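Local coordinates for protein type-iv like pilin ttha1219 (Thermus thermophilus, PDB 5G23) that probably serves as a pilin-like subunit, resembling type II secretion pseudopilins, of the type IV pilus system linked to natural competence and DNA uptake, at residues V147-L150 with W155-Q158; A177-A182 with L210-A215; Q158-N163 with A169-S174; L51-L56 with K225-Q230. All coordinates share one frame; numbering follows the deposited sequence.

Contact 1 of 4, residues V147-L150 with W155-Q158; sequences VAYL and WKRQ
Two side chains, Tyr149 and Trp155, carry this hairpin contact, each laid against a partner from the opposing strand. The phenol of Tyr149 stands over Lys156: CB of the lysine sits 3.9 Å from the centroid of the Tyr149 ring, over its face, a CH-pi contact. The ring gets there because Tyr149 CG lies between its own backbone N and carbonyl carbon (chi1 65°), which swings the phenol across toward the neighbouring strand. The Tyr149 hydroxyl then reaches the side chain of Gln158, OH to CG 3.2 Å, with ring and amide planes nearly perpendicular. On the face of the sheet bearing Leu150 and Trp155, the indole lies flat beneath the leucine; Leu150 CB is 3.6 Å from the centroid of the Trp155 six-membered ring, almost on its normal, while CD1 comes within 3.7 Å of Trp155 NE1. Both pairs rest on the antiparallel ladder, in which Tyr149 N donates to Lys156 O (2.9 Å) and Lys156 N to Tyr149 O (2.8 Å). Past this pair the strand 154-156 ends, and a water accepts from Gln158 N at 3.0 Å. The extended Lys156 chain runs on to a salt bridge with Glu151, and Arg157 pairs with Asp81 and Glu211. Strand 154-156 forms one border of the four-stranded sheet; strand 173-184 flanks strand 141-151 on its other side, and Leu209 of helix 207-210 packs on Trp155.

Contact 2 of 4, residues A177-A182 with L210-A215; sequences ALYLLA and LELPGA
Leu212 sets one methyl, CD2, over a face of the Tyr179 ring, and this single approach is the heart of the contact. CD2 lies 3.6 Å from the centroid of the Tyr179 ring and 16° off its normal, a CH-pi arrangement displaced slightly toward the CE2 rim, where the separation from Leu212 CD2 falls to 3.5 Å. The two side chains meet at a slant. Tyr179 can receive the methyl because its CG is anti to the backbone N (chi1 173°), directing the phenol from the strand toward the loop. Leu212 answers from the loop with CG anti to its carbonyl carbon (chi1 -62°), which brings its end nearer the strand, CD2 being the branch that meets the ring. Two residues along the strand and one along the loop, Leu181 and Pro213 slide past one another in opposite directions, with Leu181 CD2 3.9 Å from Pro213 CG. The loop takes up this course just after helix 207-210, which closes at Glu211 in a Schellman motif. Were Tyr179 replaced by an alanine, the Leu212 methyl would probably lose its aromatic platform and Glu224 the phenol hydroxyl it bonds. With no hydrogen bond joining the segments, the chemistry is that of a methyl on an aromatic face and an aliphatic leucine-proline contact beside it, so the loop is held to strand 173-184 by dispersion and shape, while the polar end of Tyr179 is satisfied by strand 221-230.

Contact 3 of 4, residues Q158-N163 with A169-S174; sequences QAQAVN and ASPKVS
The beta hairpin of strands 160-165 and 168-170 meets here the start of the long strand 173-184, and Asn163 and Ser170 form the antiparallel hydrogen-bonded pair that locks the two arms. Asn163 N donates to Ser170 O at 3.0 Å in an almost straight bond (176° at the hydrogen), although the donor is tilted 32° from the carbonyl plane. The return bond, Ser170 N to Asn163 O, is 2.9 Å long. Weaker CA-H...O contacts border the pair: Val162 CA lies 3.6 Å from Ser170 O, and Ala169 CA the same distance from Asn163 O. Beyond Ser170 a cis peptide bond leads into Pro171 and bends the chain out of the ladder; the proline ring brings CD to 3.5 Å from Ala161 O. Val162 fills the angle made by this bend. Its CG1 is anti to the backbone N (chi1 178°) and reaches Pro171 O, while CG2 meets CG2 of Val173 at 3.7 Å, the two valines crossing aslant. Within the turning segment Lys172 folds back so that NZ donates to Ala169 O, 2.7 Å away. On its other side Val162 shares backbone bonds with strand 69-75, and Val173 O accepts from Thr231. The arrangement is that of a short edge hairpin whose second strand is ended by a cis-proline bend, from which the chain passes from the seven-stranded sheet into the four-stranded one.

Contact 4 of 4, residues L51-L56 with K225-Q230; sequences LTATVL and KLWIVQ
Ala53 of the helix 44-61 rests on Trp227 of strand 221-230, the packing of helix on antiparallel sheet expected of a type IV pilin. The tight part is a methyl on an indole: Ala53 CB lies 3.5 Å from the centroid of the Trp227 five-membered ring, 14° off the normal, and only 3.4 Å from Trp227 CE2. The indole is turned up to the helix because Trp227 CG lies between the backbone N and the carbonyl carbon (chi1 71°). Leu56, a turn further on, is looser; its CD2 stays 4.0 Å from Trp227 CZ2, near the plane of the ring and at its edge. A serine in place of Trp227 would probably open a gap beneath Ala53 and leave Leu56 without the ring edge it meets. The axes of segments 51-56 and 225-230 run 22° from parallel and approach to 9.7 Å. Away from the sheet the helix changes company: Thr54 is exposed, whereas Leu51, Thr52 and Val55 pack on a second subunit. Toward the start of the strand the partly exposed Lys225 borders the tight zone with its aliphatic chain, its CE 3.7 Å from Ala53 CB.

Overall arrangement
From the N terminus, helix 44-61 comes first, and contact 4 makes the longest closure, joining it to the last strand, 221-230, across 168 intervening residues; the other three contacts nest inside that loop. Contact 1 closes the hairpin of strands 141-151 and 154-156. Contact 3 follows at once, sharing Gln158, and closes the next hairpin as the chain enters strand 173-184. Contact 2 then opens on that strand and is completed by the loop after helix 207-210. None of the closures cross. Strand 173-184, between strands 141-151 and 221-230, links the four: Ala148 pairs with Ala177, and Leu178 with Trp227, by backbone hydrogen bonds, and the Arg157-Glu211 salt bridge ties contact 1 to contact 2.

Contact 1 of 4, residues V147-L150 with W155-Q158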
loop_
_atom_site.group_PDB
_atom_site.type_symbol
_atom_site.label_atom_id
_atom_site.label_comp_id
_atom_site.label_asym_id
_atom_site.label_seq_id
_atom_site.Cartn_x
_atom_site.Cartn_y
_atom_site.Cartn_z
ATOM N N VAL B 147 -15.646 -9.878 0.801
ATOM C CA VAL B 147 -14.541 -10.744 1.224
ATOM C C VAL B 147 -15.127 -12.153 1.416
ATOM O O VAL B 147 -16.112 -12.302 2.112
ATOM C CB VAL B 147 -13.961 -10.304 2.571
ATOM C CG1 VAL B 147 -12.805 -11.167 2.999
ATOM C CG2 VAL B 147 -13.507 -8.818 2.505
ATOM N N ALA B 148 -14.533 -13.127 0.772
ATOM C CA ALA B 148 -14.853 -14.533 0.949
ATOM C C ALA B 148 -13.596 -15.241 1.476
ATOM O O ALA B 148 -12.502 -14.667 1.452
ATOM C CB ALA B 148 -15.242 -15.150 -0.369
ATOM N N TYR B 149 -13.772 -16.448 1.999
ATOM C CA TYR B 149 -12.665 -17.182 2.516
ATOM C C TYR B 149 -12.678 -18.644 2.041
ATOM O O TYR B 149 -13.733 -19.238 1.769
ATOM C CB TYR B 149 -12.628 -17.108 4.051
ATOM C CG TYR B 149 -13.780 -17.761 4.744
ATOM C CD1 TYR B 149 -14.921 -17.046 5.022
ATOM C CD2 TYR B 149 -13.679 -19.087 5.281
ATOM C CE1 TYR B 149 -15.965 -17.620 5.698
ATOM C CE2 TYR B 149 -14.708 -19.640 5.996
ATOM C CZ TYR B 149 -15.833 -18.871 6.209
ATOM O OH TYR B 149 -16.886 -19.423 6.866
ATOM N N LEU B 150 -11.491 -19.221 1.986
ATOM C CA LEU B 150 -11.328 -20.572 1.483
ATOM C C LEU B 150 -11.057 -21.479 2.660
ATOM O O LEU B 150 -10.074 -21.304 3.392
ATOM C CB LEU B 150 -10.177 -20.638 0.488
ATOM C CG LEU B 150 -9.864 -22.003 -0.135
ATOM C CD1 LEU B 150 -11.084 -22.595 -0.851
ATOM C CD2 LEU B 150 -8.712 -21.865 -1.083
ATOM N N TRP B 155 -15.024 -22.353 -0.972
ATOM C CA TRP B 155 -15.110 -20.912 -0.770
ATOM C C TRP B 155 -16.433 -20.576 -0.037
ATOM O O TRP B 155 -17.493 -21.139 -0.390
ATOM C CB TRP B 155 -15.043 -20.148 -2.134
ATOM C CG TRP B 155 -13.641 -20.071 -2.685
ATOM C CD1 TRP B 155 -13.068 -20.892 -3.620
ATOM C CD2 TRP B 155 -12.630 -19.146 -2.295
ATOM N NE1 TRP B 155 -11.728 -20.513 -3.804
ATOM C CE2 TRP B 155 -11.462 -19.444 -3.021
ATOM C CE3 TRP B 155 -12.583 -18.138 -1.350
ATOM C CZ2 TRP B 155 -10.281 -18.742 -2.850
ATOM C CZ3 TRP B 155 -11.421 -17.407 -1.227
ATOM C CH2 TRP B 155 -10.298 -17.724 -1.944
ATOM N N LYS B 156 -16.364 -19.691 0.970
ATOM C CA LYS B 156 -17.543 -19.355 1.768
ATOM C C LYS B 156 -17.604 -17.838 1.920
ATOM O O LYS B 156 -16.576 -17.145 1.812
ATOM C CB LYS B 156 -17.403 -20.030 3.145
ATOM C CG LYS B 156 -17.460 -21.560 3.089
ATOM C CD LYS B 156 -17.275 -22.256 4.396
ATOM C CE LYS B 156 -17.361 -23.758 4.138
ATOM N NZ LYS B 156 -17.314 -24.495 5.383
ATOM N N ARG B 157 -18.812 -17.319 2.154
ATOM C CA ARG B 157 -18.953 -15.908 2.531
ATOM C C ARG B 157 -20.070 -15.817 3.518
ATOM O O ARG B 157 -21.263 -15.967 3.202
ATOM C CB ARG B 157 -19.181 -14.976 1.336
ATOM C CG ARG B 157 -19.468 -13.534 1.702
ATOM C CD ARG B 157 -19.445 -12.549 0.544
ATOM N NE ARG B 157 -19.983 -11.233 0.900
ATOM C CZ ARG B 157 -21.297 -10.932 0.963
ATOM N NH1 ARG B 157 -22.207 -11.803 0.625
ATOM N NH2 ARG B 157 -21.699 -9.775 1.419
ATOM N N GLN B 158 -19.638 -15.679 4.755
ATOM C CA GLN B 158 -20.543 -15.790 5.876
ATOM C C GLN B 158 -19.780 -15.235 7.055
ATOM O O GLN B 158 -18.547 -15.099 7.024
ATOM C CB GLN B 158 -20.963 -17.236 6.136
ATOM C CG GLN B 158 -19.825 -18.213 6.332
ATOM C CD GLN B 158 -20.232 -19.674 6.250
ATOM O OE1 GLN B 158 -20.803 -20.113 5.240
ATOM N NE2 GLN B 158 -20.025 -20.395 7.319
HETATM O O HOH W 1 -17.012 -14.197 4.699
#

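Contact 2 of 4, residues A177-A182 with L210-A215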
loop_
_atom_site.group_PDB
_atom_site.type_symbol
_atom_site.label_atom_id
_atom_site.label_comp_id
_atom_site.label_asym_id
_atom_site.label_seq_id
_atom_site.Cartn_x
_atom_site.Cartn_y
_atom_site.Cartn_z
ATOM N N ALA B 177 -10.488 -14.035 -0.500
ATOM C CA ALA B 177 -10.746 -13.373 -1.753
ATOM C C ALA B 177 -11.399 -12.039 -1.472
ATOM O O ALA B 177 -12.404 -11.955 -0.753
ATOM C CB ALA B 177 -11.645 -14.197 -2.640
ATOM N N LEU B 178 -10.833 -10.978 -2.036
ATOM C CA LEU B 178 -11.336 -9.639 -1.885
ATOM C C LEU B 178 -11.756 -9.062 -3.243
ATOM O O LEU B 178 -11.106 -9.342 -4.261
ATOM C CB LEU B 178 -10.282 -8.757 -1.240
ATOM C CG LEU B 178 -9.995 -9.232 0.178
ATOM C CD1 LEU B 178 -8.746 -10.057 0.120
ATOM C CD2 LEU B 178 -9.786 -8.073 1.082
ATOM N N TYR B 179 -12.879 -8.345 -3.238
ATOM C CA TYR B 179 -13.440 -7.756 -4.451
ATOM C C TYR B 179 -13.826 -6.308 -4.187
ATOM O O TYR B 179 -14.463 -6.010 -3.213
ATOM C CB TYR B 179 -14.677 -8.548 -4.912
ATOM C CG TYR B 179 -15.396 -7.911 -6.056
ATOM C CD1 TYR B 179 -15.019 -8.146 -7.365
ATOM C CD2 TYR B 179 -16.498 -7.053 -5.827
ATOM C CE1 TYR B 179 -15.663 -7.551 -8.433
ATOM C CE2 TYR B 179 -17.174 -6.454 -6.883
ATOM C CZ TYR B 179 -16.775 -6.734 -8.193
ATOM O OH TYR B 179 -17.383 -6.129 -9.194
ATOM N N LEU B 180 -13.425 -5.420 -5.127
ATOM C CA LEU B 180 -13.863 -4.060 -5.138
ATOM C C LEU B 180 -14.474 -3.710 -6.509
ATOM O O LEU B 180 -13.958 -4.149 -7.580
ATOM C CB LEU B 180 -12.673 -3.132 -4.888
ATOM C CG LEU B 180 -12.127 -3.067 -3.473
ATOM C CD1 LEU B 180 -10.772 -2.371 -3.456
ATOM C CD2 LEU B 180 -13.151 -2.320 -2.615
ATOM N N LEU B 181 -15.601 -3.001 -6.463
ATOM C CA LEU B 181 -16.191 -2.337 -7.633
ATOM C C LEU B 181 -16.229 -0.859 -7.311
ATOM O O LEU B 181 -16.701 -0.457 -6.254
ATOM C CB LEU B 181 -17.568 -2.857 -7.908
ATOM C CG LEU B 181 -18.332 -2.206 -9.011
ATOM C CD1 LEU B 181 -17.753 -2.497 -10.364
ATOM C CD2 LEU B 181 -19.799 -2.661 -8.976
ATOM N N ALA B 182 -15.750 -0.040 -8.236
ATOM C CA ALA B 182 -15.764 1.391 -8.057
ATOM C C ALA B 182 -16.192 2.044 -9.352
ATOM O O ALA B 182 -16.057 1.490 -10.448
ATOM C CB ALA B 182 -14.416 1.935 -7.610
ATOM N N LEU B 210 -20.139 -14.196 -4.172
ATOM C CA LEU B 210 -19.697 -12.865 -3.872
ATOM C C LEU B 210 -20.823 -11.886 -3.878
ATOM O O LEU B 210 -20.639 -10.804 -3.359
ATOM C CB LEU B 210 -18.648 -12.410 -4.867
ATOM C CG LEU B 210 -17.344 -13.169 -4.785
ATOM C CD1 LEU B 210 -16.454 -12.706 -5.919
ATOM C CD2 LEU B 210 -16.651 -12.977 -3.465
ATOM N N GLU B 211 -21.972 -12.266 -4.411
ATOM C CA GLU B 211 -23.164 -11.429 -4.452
ATOM C C GLU B 211 -22.848 -10.068 -5.113
ATOM O O GLU B 211 -23.047 -9.000 -4.543
ATOM C CB GLU B 211 -23.737 -11.193 -3.068
ATOM C CG GLU B 211 -24.386 -12.434 -2.548
ATOM C CD GLU B 211 -24.829 -12.392 -1.089
ATOM O OE1 GLU B 211 -24.822 -11.345 -0.436
ATOM O OE2 GLU B 211 -25.206 -13.460 -0.636
ATOM N N LEU B 212 -22.314 -10.185 -6.302
ATOM C CA LEU B 212 -21.915 -8.958 -7.050
ATOM C C LEU B 212 -23.162 -8.179 -7.391
ATOM O O LEU B 212 -24.183 -8.786 -7.768
ATOM C CB LEU B 212 -21.166 -9.382 -8.278
ATOM C CG LEU B 212 -19.892 -10.138 -8.077
ATOM C CD1 LEU B 212 -19.159 -10.281 -9.388
ATOM C CD2 LEU B 212 -19.024 -9.437 -7.030
ATOM N N PRO B 213 -23.144 -6.868 -7.184
ATOM C CA PRO B 213 -24.278 -6.066 -7.509
ATOM C C PRO B 213 -24.382 -5.786 -9.023
ATOM O O PRO B 213 -23.561 -6.269 -9.849
ATOM C CB PRO B 213 -23.993 -4.775 -6.815
ATOM C CG PRO B 213 -22.507 -4.643 -6.953
ATOM C CD PRO B 213 -21.964 -6.035 -6.897
ATOM N N GLY B 214 -25.504 -5.188 -9.387
ATOM C CA GLY B 214 -25.719 -4.705 -10.758
ATOM C C GLY B 214 -25.054 -3.318 -10.819
ATOM O O GLY B 214 -24.415 -2.894 -9.871
ATOM N N ALA B 215 -25.084 -2.709 -11.974
ATOM C CA ALA B 215 -24.524 -1.364 -12.115
ATOM C C ALA B 215 -25.625 -0.418 -12.521
ATOM O O ALA B 215 -26.337 -0.693 -13.509
ATOM C CB ALA B 215 -23.352 -1.374 -13.073
#

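Contact 3 of 4, residues Q158-N163 with A169-S174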
loop_
_atom_site.group_PDB
_atom_site.type_symbol
_atom_site.label_atom_id
_atom_site.label_comp_id
_atom_site.label_asym_id
_atom_site.label_seq_id
_atom_site.Cartn_x
_atom_site.Cartn_y
_atom_site.Cartn_z
ATOM N N GLN B 158 -19.638 -15.679 4.755
ATOM C CA GLN B 158 -20.543 -15.790 5.876
ATOM C C GLN B 158 -19.780 -15.235 7.055
ATOM O O GLN B 158 -18.547 -15.099 7.024
ATOM C CB GLN B 158 -20.963 -17.236 6.136
ATOM C CG GLN B 158 -19.825 -18.213 6.332
ATOM C CD GLN B 158 -20.232 -19.674 6.250
ATOM O OE1 GLN B 158 -20.803 -20.113 5.240
ATOM N NE2 GLN B 158 -20.025 -20.395 7.319
ATOM N N ALA B 159 -20.518 -14.962 8.132
ATOM C CA ALA B 159 -19.884 -14.521 9.403
ATOM C C ALA B 159 -18.914 -15.577 9.805
ATOM O O ALA B 159 -19.239 -16.795 9.864
ATOM C CB ALA B 159 -20.912 -14.362 10.490
ATOM N N GLN B 160 -17.740 -15.173 10.166
ATOM C CA GLN B 160 -16.801 -16.156 10.607
ATOM C C GLN B 160 -15.733 -15.578 11.467
ATOM O O GLN B 160 -15.223 -14.519 11.127
ATOM C CB GLN B 160 -16.176 -16.658 9.322
ATOM C CG GLN B 160 -14.801 -17.247 9.450
ATOM C CD GLN B 160 -14.899 -18.733 9.751
ATOM O OE1 GLN B 160 -15.767 -19.167 10.522
ATOM N NE2 GLN B 160 -14.101 -19.518 9.063
ATOM N N ALA B 161 -15.374 -16.276 12.533
ATOM C CA ALA B 161 -14.230 -15.899 13.359
ATOM C C ALA B 161 -13.226 -17.007 13.326
ATOM O O ALA B 161 -13.598 -18.187 13.422
ATOM C CB ALA B 161 -14.629 -15.584 14.792
ATOM N N VAL B 162 -11.967 -16.680 13.199
ATOM C CA VAL B 162 -10.919 -17.705 13.320
ATOM C C VAL B 162 -10.190 -17.537 14.629
ATOM O O VAL B 162 -9.709 -16.444 14.947
ATOM C CB VAL B 162 -9.890 -17.598 12.214
ATOM C CG1 VAL B 162 -8.789 -18.627 12.383
ATOM C CG2 VAL B 162 -10.563 -17.777 10.862
ATOM N N ASN B 163 -10.082 -18.643 15.363
ATOM C CA ASN B 163 -9.321 -18.712 16.631
ATOM C C ASN B 163 -8.102 -19.626 16.464
ATOM O O ASN B 163 -8.187 -20.723 15.903
ATOM C CB ASN B 163 -10.245 -19.211 17.757
ATOM C CG ASN B 163 -11.473 -18.289 17.946
ATOM O OD1 ASN B 163 -12.637 -18.736 17.811
ATOM N ND2 ASN B 163 -11.237 -16.984 18.109
ATOM N N ALA B 169 -5.586 -24.021 14.097
ATOM C CA ALA B 169 -6.538 -23.017 13.730
ATOM C C ALA B 169 -7.933 -23.612 13.666
ATOM O O ALA B 169 -8.111 -24.746 13.232
ATOM C CB ALA B 169 -6.171 -22.397 12.383
ATOM N N SER B 170 -8.934 -22.812 14.026
ATOM C CA SER B 170 -10.314 -23.249 13.944
ATOM C C SER B 170 -11.232 -22.117 13.520
ATOM O O SER B 170 -11.378 -21.118 14.260
ATOM C CB SER B 170 -10.743 -23.797 15.304
ATOM O OG SER B 170 -12.047 -24.318 15.210
ATOM N N PRO B 171 -11.861 -22.231 12.331
ATOM C CA PRO B 171 -11.561 -23.240 11.288
ATOM C C PRO B 171 -10.239 -22.941 10.592
ATOM O O PRO B 171 -9.644 -21.906 10.878
ATOM C CB PRO B 171 -12.695 -23.048 10.290
ATOM C CG PRO B 171 -13.002 -21.597 10.404
ATOM C CD PRO B 171 -12.912 -21.303 11.889
ATOM N N LYS B 172 -9.843 -23.799 9.664
ATOM C CA LYS B 172 -8.611 -23.634 8.914
ATOM C C LYS B 172 -8.880 -22.833 7.655
ATOM O O LYS B 172 -9.461 -23.322 6.694
ATOM C CB LYS B 172 -7.964 -24.976 8.503
ATOM C CG LYS B 172 -6.996 -25.557 9.499
ATOM C CD LYS B 172 -7.700 -26.421 10.527
ATOM C CE LYS B 172 -6.712 -27.082 11.523
ATOM N NZ LYS B 172 -7.304 -27.332 12.868
ATOM N N VAL B 173 -8.442 -21.590 7.623
ATOM C CA VAL B 173 -8.668 -20.722 6.501
ATOM C C VAL B 173 -7.375 -20.566 5.734
ATOM O O VAL B 173 -6.386 -20.156 6.266
ATOM C CB VAL B 173 -9.168 -19.323 6.957
ATOM C CG1 VAL B 173 -9.230 -18.347 5.798
ATOM C CG2 VAL B 173 -10.547 -19.443 7.598
ATOM N N SER B 174 -7.373 -20.934 4.492
ATOM C CA SER B 174 -6.138 -20.929 3.721
ATOM C C SER B 174 -5.940 -19.649 2.901
ATOM O O SER B 174 -4.819 -19.384 2.477
ATOM C CB SER B 174 -6.022 -22.208 2.904
ATOM O OG SER B 174 -6.903 -22.228 1.862
#

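Contact 4 of 4, residues L51-L56 with K225-Q230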
loop_
_atom_site.group_PDB
_atom_site.type_symbol
_atom_site.label_atom_id
_atom_site.label_comp_id
_atom_site.label_asym_id
_atom_site.label_seq_id
_atom_site.Cartn_x
_atom_site.Cartn_y
_atom_site.Cartn_z
ATOM N N LEU B 51 -3.373 -0.336 -6.453
ATOM C CA LEU B 51 -2.709 0.185 -5.282
ATOM C C LEU B 51 -3.453 -0.301 -4.029
ATOM O O LEU B 51 -2.822 -0.687 -3.038
ATOM C CB LEU B 51 -2.646 1.708 -5.336
ATOM C CG LEU B 51 -1.630 2.316 -6.299
ATOM C CD1 LEU B 51 -1.872 3.808 -6.406
ATOM C CD2 LEU B 51 -0.230 2.086 -5.804
ATOM N N THR B 52 -4.781 -0.209 -4.062
ATOM C CA THR B 52 -5.614 -0.534 -2.913
ATOM C C THR B 52 -5.451 -1.992 -2.588
ATOM O O THR B 52 -5.256 -2.394 -1.429
ATOM C CB THR B 52 -7.124 -0.196 -3.216
ATOM O OG1 THR B 52 -7.245 1.188 -3.468
ATOM C CG2 THR B 52 -8.007 -0.516 -2.062
ATOM N N ALA B 53 -5.440 -2.826 -3.620
ATOM C CA ALA B 53 -5.242 -4.240 -3.367
ATOM C C ALA B 53 -3.867 -4.581 -2.785
ATOM O O ALA B 53 -3.777 -5.459 -1.916
ATOM C CB ALA B 53 -5.429 -5.023 -4.655
ATOM N N THR B 54 -2.832 -3.887 -3.229
ATOM C CA THR B 54 -1.466 -4.108 -2.687
ATOM C C THR B 54 -1.447 -3.728 -1.220
ATOM O O THR B 54 -0.902 -4.477 -0.428
ATOM C CB THR B 54 -0.447 -3.276 -3.450
ATOM O OG1 THR B 54 -0.498 -3.672 -4.835
ATOM C CG2 THR B 54 0.967 -3.393 -2.896
ATOM N N VAL B 55 -2.152 -2.627 -0.837
ATOM C CA VAL B 55 -2.148 -2.226 0.577
ATOM C C VAL B 55 -2.829 -3.287 1.411
ATOM O O VAL B 55 -2.347 -3.679 2.440
ATOM C CB VAL B 55 -2.801 -0.843 0.756
ATOM C CG1 VAL B 55 -3.020 -0.472 2.226
ATOM C CG2 VAL B 55 -1.927 0.259 0.092
ATOM N N LEU B 56 -4.033 -3.707 1.009
ATOM C CA LEU B 56 -4.808 -4.642 1.802
ATOM C C LEU B 56 -4.187 -6.010 1.849
ATOM O O LEU B 56 -4.222 -6.675 2.916
ATOM C CB LEU B 56 -6.255 -4.702 1.281
ATOM C CG LEU B 56 -7.281 -3.745 1.880
ATOM C CD1 LEU B 56 -6.901 -2.287 1.570
ATOM C CD2 LEU B 56 -8.691 -4.055 1.315
ATOM N N LYS B 225 -11.883 -5.212 -9.230
ATOM C CA LYS B 225 -10.734 -5.962 -9.020
ATOM C C LYS B 225 -11.049 -7.085 -8.027
ATOM O O LYS B 225 -11.640 -6.847 -7.003
ATOM C CB LYS B 225 -9.575 -5.132 -8.512
ATOM C CG LYS B 225 -8.255 -5.899 -8.668
ATOM C CD LYS B 225 -7.110 -5.061 -8.202
ATOM C CE LYS B 225 -5.803 -5.823 -8.286
ATOM N NZ LYS B 225 -5.393 -5.949 -9.707
ATOM N N LEU B 226 -10.653 -8.288 -8.408
ATOM C CA LEU B 226 -10.654 -9.464 -7.516
ATOM C C LEU B 226 -9.213 -9.868 -7.249
ATOM O O LEU B 226 -8.435 -10.047 -8.188
ATOM C CB LEU B 226 -11.380 -10.634 -8.149
ATOM C CG LEU B 226 -11.408 -11.971 -7.401
ATOM C CD1 LEU B 226 -12.272 -11.868 -6.178
ATOM C CD2 LEU B 226 -11.896 -13.077 -8.290
ATOM N N TRP B 227 -8.858 -10.088 -5.967
ATOM C CA TRP B 227 -7.546 -10.585 -5.655
ATOM C C TRP B 227 -7.603 -11.590 -4.494
ATOM O O TRP B 227 -8.492 -11.484 -3.655
ATOM C CB TRP B 227 -6.560 -9.435 -5.467
ATOM C CG TRP B 227 -6.707 -8.585 -4.235
ATOM C CD1 TRP B 227 -5.854 -8.576 -3.243
ATOM C CD2 TRP B 227 -7.662 -7.576 -3.954
ATOM N NE1 TRP B 227 -6.214 -7.690 -2.292
ATOM C CE2 TRP B 227 -7.339 -7.047 -2.714
ATOM C CE3 TRP B 227 -8.823 -7.114 -4.596
ATOM C CZ2 TRP B 227 -8.091 -6.054 -2.103
ATOM C CZ3 TRP B 227 -9.541 -6.065 -4.039
ATOM C CH2 TRP B 227 -9.191 -5.549 -2.776
ATOM N N ILE B 228 -6.667 -12.522 -4.506
ATOM C CA ILE B 228 -6.601 -13.585 -3.557
ATOM C C ILE B 228 -5.392 -13.370 -2.694
ATOM O O ILE B 228 -4.311 -13.083 -3.191
ATOM C CB ILE B 228 -6.416 -14.936 -4.243
ATOM C CG1 ILE B 228 -7.466 -15.139 -5.304
ATOM C CG2 ILE B 228 -6.429 -16.010 -3.158
ATOM C CD1 ILE B 228 -8.913 -14.985 -4.825
ATOM N N VAL B 229 -5.593 -13.435 -1.394
ATOM C CA VAL B 229 -4.543 -13.268 -0.385
ATOM C C VAL B 229 -4.387 -14.541 0.398
ATOM O O VAL B 229 -5.355 -14.995 1.026
ATOM C CB VAL B 229 -4.905 -12.155 0.591
ATOM C CG1 VAL B 229 -3.743 -11.943 1.535
ATOM C CG2 VAL B 229 -5.150 -10.843 -0.143
ATOM N N GLN B 230 -3.198 -15.175 0.347
ATOM C CA GLN B 230 -2.981 -16.393 1.100
ATOM C C GLN B 230 -2.909 -15.999 2.581
ATOM O O GLN B 230 -2.431 -14.901 2.922
ATOM C CB GLN B 230 -1.717 -17.129 0.621
ATOM C CG GLN B 230 -1.718 -17.477 -0.820
ATOM C CD GLN B 230 -2.807 -18.435 -1.213
ATOM O OE1 GLN B 230 -3.531 -18.143 -2.150
ATOM N NE2 GLN B 230 -2.984 -19.532 -0.498
#